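Side-chain contact in 3-dehydroquinate dehydratase (Geobacillus kaustophilus, PDB 2YR1), which probably catalyses the cis-dehydration of 3-dehydroquinate to 3-dehydroshikimate, the third step of the chorismate pathway, through a Schiff-base intermediate: residues A[97-102]-A[125-130]. Sequence-based numbering, arbitrary orientation.
Sequences LNEAEV and GERIAD
Glu99 and Arg127 reach toward each other between neighbouring helices, near the starts of helices 99-112 and 127-137, and they alone join the two segments. The two helices follow successive strands of the (βα)8 barrel of type I dehydroquinase, and the CA atoms of Glu99 and Arg127 lie 9.8 Å apart, a separation that these two long side chains bridge. Glu99 does so as an extended arm, its CG anti to the backbone N (chi1 174°). Arg127 bends at chi3 (-66°), and the two side chains cross at about a right angle. As modelled, carboxylate and guanidinium planes are 47° apart and the approach is oblique, with a salt bridge from OE2 of Glu99 to NE of Arg127 that is too short for its detail to be trusted. At the start of helix 99-112, Asn98 is the N-cap: its OD1 accepts from Ala100 N at 3.1 Å, with the donor above the carbonyl plane. Arg103, one turn after Glu99, adds weak, long ion pairs to Glu99 and Asp130. With little surface buried and neither partner fully enclosed, this amounts to a peripheral electrostatic tie between neighbouring barrel helices, away from the substrate site and probably moderated by solvent.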
ATOM      1  N   LEU A  97     -28.902  15.530 -22.348  1.00 48.66           N
ATOM      2  CA  LEU A  97     -29.694  14.457 -22.961  1.00 47.19           C
ATOM      3  C   LEU A  97     -29.966  13.397 -21.912  1.00 41.80           C
ATOM      4  O   LEU A  97     -29.146  13.178 -21.038  1.00 45.14           O
ATOM      5  CB  LEU A  97     -28.943  13.857 -24.155  1.00 46.28           C
ATOM      6  CG  LEU A  97     -27.644  13.093 -23.896  1.00 37.56           C
ATOM      7  CD1 LEU A  97     -27.985  11.659 -23.566  1.00 40.37           C
ATOM      8  CD2 LEU A  97     -26.749  13.141 -25.125  1.00 38.45           C
ATOM      9  N   ASN A  98     -31.115  12.739 -21.983  1.00 46.27           N
ATOM     10  CA  ASN A  98     -31.429  11.733 -20.976  1.00 47.18           C
ATOM     11  C   ASN A  98     -30.994  10.315 -21.343  1.00 47.82           C
ATOM     12  O   ASN A  98     -30.315  10.089 -22.351  1.00 48.66           O
ATOM     13  CB  ASN A  98     -32.928  11.770 -20.627  1.00 48.42           C
ATOM     14  CG  ASN A  98     -33.793  10.987 -21.603  1.00 53.92           C
ATOM     15  OD1 ASN A  98     -33.816   9.754 -21.579  1.00 56.16           O
ATOM     16  ND2 ASN A  98     -34.509  11.701 -22.469  1.00 55.09           N
ATOM     17  N   GLU A  99     -31.385   9.376 -20.491  1.00 44.74           N
ATOM     18  CA  GLU A  99     -31.068   7.958 -20.626  1.00 45.14           C
ATOM     19  C   GLU A  99     -31.002   7.380 -22.042  1.00 44.64           C
ATOM     20  O   GLU A  99     -29.935   6.938 -22.490  1.00 39.81           O
ATOM     21  CB  GLU A  99     -32.071   7.155 -19.803  1.00 46.39           C
ATOM     22  CG  GLU A  99     -31.961   5.655 -19.967  1.00 52.56           C
ATOM     23  CD  GLU A  99     -32.773   4.905 -18.929  1.00 52.69           C
ATOM     24  OE1 GLU A  99     -34.026   4.917 -18.998  1.00 54.02           O
ATOM     25  OE2 GLU A  99     -32.147   4.314 -18.030  1.00 55.29           O
ATOM     26  N   ALA A 100     -32.142   7.375 -22.729  1.00 36.59           N
ATOM     27  CA  ALA A 100     -32.239   6.827 -24.074  1.00 37.35           C
ATOM     28  C   ALA A 100     -31.177   7.352 -25.024  1.00 41.55           C
ATOM     29  O   ALA A 100     -30.518   6.580 -25.733  1.00 38.94           O
ATOM     30  CB  ALA A 100     -33.623   7.109 -24.645  1.00 34.32           C
ATOM     31  N   GLU A 101     -31.023   8.669 -25.042  1.00 39.94           N
ATOM     32  CA  GLU A 101     -30.060   9.315 -25.923  1.00 44.45           C
ATOM     33  C   GLU A 101     -28.655   8.826 -25.625  1.00 39.03           C
ATOM     34  O   GLU A 101     -27.863   8.585 -26.546  1.00 42.34           O
ATOM     35  CB  GLU A 101     -30.148  10.844 -25.780  1.00 44.75           C
ATOM     36  CG  GLU A 101     -31.527  11.438 -26.134  1.00 51.66           C
ATOM     37  CD  GLU A 101     -32.656  10.876 -25.269  1.00 57.68           C
ATOM     38  OE1 GLU A 101     -32.590  11.049 -24.035  1.00 53.28           O
ATOM     39  OE2 GLU A 101     -33.603  10.258 -25.818  1.00 59.58           O
ATOM     40  N   VAL A 102     -28.346   8.679 -24.341  1.00 37.48           N
ATOM     41  CA  VAL A 102     -27.031   8.196 -23.932  1.00 31.58           C
ATOM     42  C   VAL A 102     -26.797   6.839 -24.591  1.00 29.37           C
ATOM     43  O   VAL A 102     -25.796   6.636 -25.277  1.00 32.49           O
ATOM     44  CB  VAL A 102     -26.935   8.013 -22.398  1.00 29.90           C
ATOM     45  CG1 VAL A 102     -25.510   7.610 -22.012  1.00 25.33           C
ATOM     46  CG2 VAL A 102     -27.335   9.292 -21.688  1.00 30.46           C
ATOM     47  N   GLY A 125     -29.502  -1.559 -13.856  1.00 47.90           N
ATOM     48  CA  GLY A 125     -29.961  -2.940 -13.875  1.00 44.27           C
ATOM     49  C   GLY A 125     -30.312  -3.594 -15.200  1.00 42.47           C
ATOM     50  O   GLY A 125     -29.439  -3.854 -16.029  1.00 36.24           O
ATOM     51  N   GLU A 126     -31.598  -3.878 -15.390  1.00 41.64           N
ATOM     52  CA  GLU A 126     -32.076  -4.527 -16.611  1.00 46.45           C
ATOM     53  C   GLU A 126     -31.692  -3.780 -17.880  1.00 47.96           C
ATOM     54  O   GLU A 126     -31.447  -4.393 -18.920  1.00 46.81           O
ATOM     55  CB  GLU A 126     -33.597  -4.674 -16.580  1.00 48.08           C
ATOM     56  CG  GLU A 126     -34.330  -3.375 -16.317  1.00 52.66           C
ATOM     57  CD  GLU A 126     -35.662  -3.287 -17.038  1.00 56.17           C
ATOM     58  OE1 GLU A 126     -36.441  -4.266 -16.989  1.00 57.02           O
ATOM     59  OE2 GLU A 126     -35.933  -2.230 -17.647  1.00 58.14           O
ATOM     60  N   ARG A 127     -31.641  -2.456 -17.803  1.00 46.18           N
ATOM     61  CA  ARG A 127     -31.301  -1.676 -18.980  1.00 45.54           C
ATOM     62  C   ARG A 127     -29.880  -1.949 -19.433  1.00 40.57           C
ATOM     63  O   ARG A 127     -29.455  -1.450 -20.470  1.00 35.87           O
ATOM     64  CB  ARG A 127     -31.485  -0.190 -18.700  1.00 46.09           C
ATOM     65  CG  ARG A 127     -32.910   0.176 -18.331  1.00 53.16           C
ATOM     66  CD  ARG A 127     -33.051   1.680 -18.165  1.00 53.41           C
ATOM     67  NE  ARG A 127     -32.290   2.199 -17.028  1.00 57.42           N
ATOM     68  CZ  ARG A 127     -32.681   2.117 -15.757  1.00 56.96           C
ATOM     69  NH1 ARG A 127     -33.833   1.532 -15.453  1.00 54.84           N
ATOM     70  NH2 ARG A 127     -31.922   2.631 -14.793  1.00 52.62           N
ATOM     71  N   ILE A 128     -29.144  -2.734 -18.649  1.00 40.81           N
ATOM     72  CA  ILE A 128     -27.769  -3.057 -19.007  1.00 41.12           C
ATOM     73  C   ILE A 128     -27.751  -4.019 -20.190  1.00 38.13           C
ATOM     74  O   ILE A 128     -26.891  -3.915 -21.065  1.00 41.75           O
ATOM     75  CB  ILE A 128     -26.991  -3.673 -17.813  1.00 41.29           C
ATOM     76  CG1 ILE A 128     -26.892  -2.651 -16.670  1.00 39.68           C
ATOM     77  CG2 ILE A 128     -25.578  -4.047 -18.257  1.00 40.47           C
ATOM     78  CD1 ILE A 128     -26.363  -3.215 -15.347  1.00 31.10           C
ATOM     79  N   ALA A 129     -28.705  -4.943 -20.226  1.00 39.53           N
ATOM     80  CA  ALA A 129     -28.783  -5.896 -21.327  1.00 40.85           C
ATOM     81  C   ALA A 129     -28.730  -5.100 -22.625  1.00 42.31           C
ATOM     82  O   ALA A 129     -27.978  -5.428 -23.547  1.00 45.60           O
ATOM     83  CB  ALA A 129     -30.084  -6.689 -21.245  1.00 43.23           C
ATOM     84  N   ASP A 130     -29.525  -4.036 -22.675  1.00 46.75           N
ATOM     85  CA  ASP A 130     -29.586  -3.155 -23.836  1.00 47.08           C
ATOM     86  C   ASP A 130     -28.174  -2.755 -24.253  1.00 43.26           C
ATOM     87  O   ASP A 130     -27.751  -3.010 -25.379  1.00 46.63           O
ATOM     88  CB  ASP A 130     -30.391  -1.902 -23.494  1.00 53.77           C
ATOM     89  CG  ASP A 130     -30.980  -1.232 -24.721  1.00 55.24           C
ATOM     90  OD1 ASP A 130     -30.267  -1.115 -25.741  1.00 52.63           O
ATOM     91  OD2 ASP A 130     -32.158  -0.816 -24.652  1.00 57.47           O
TER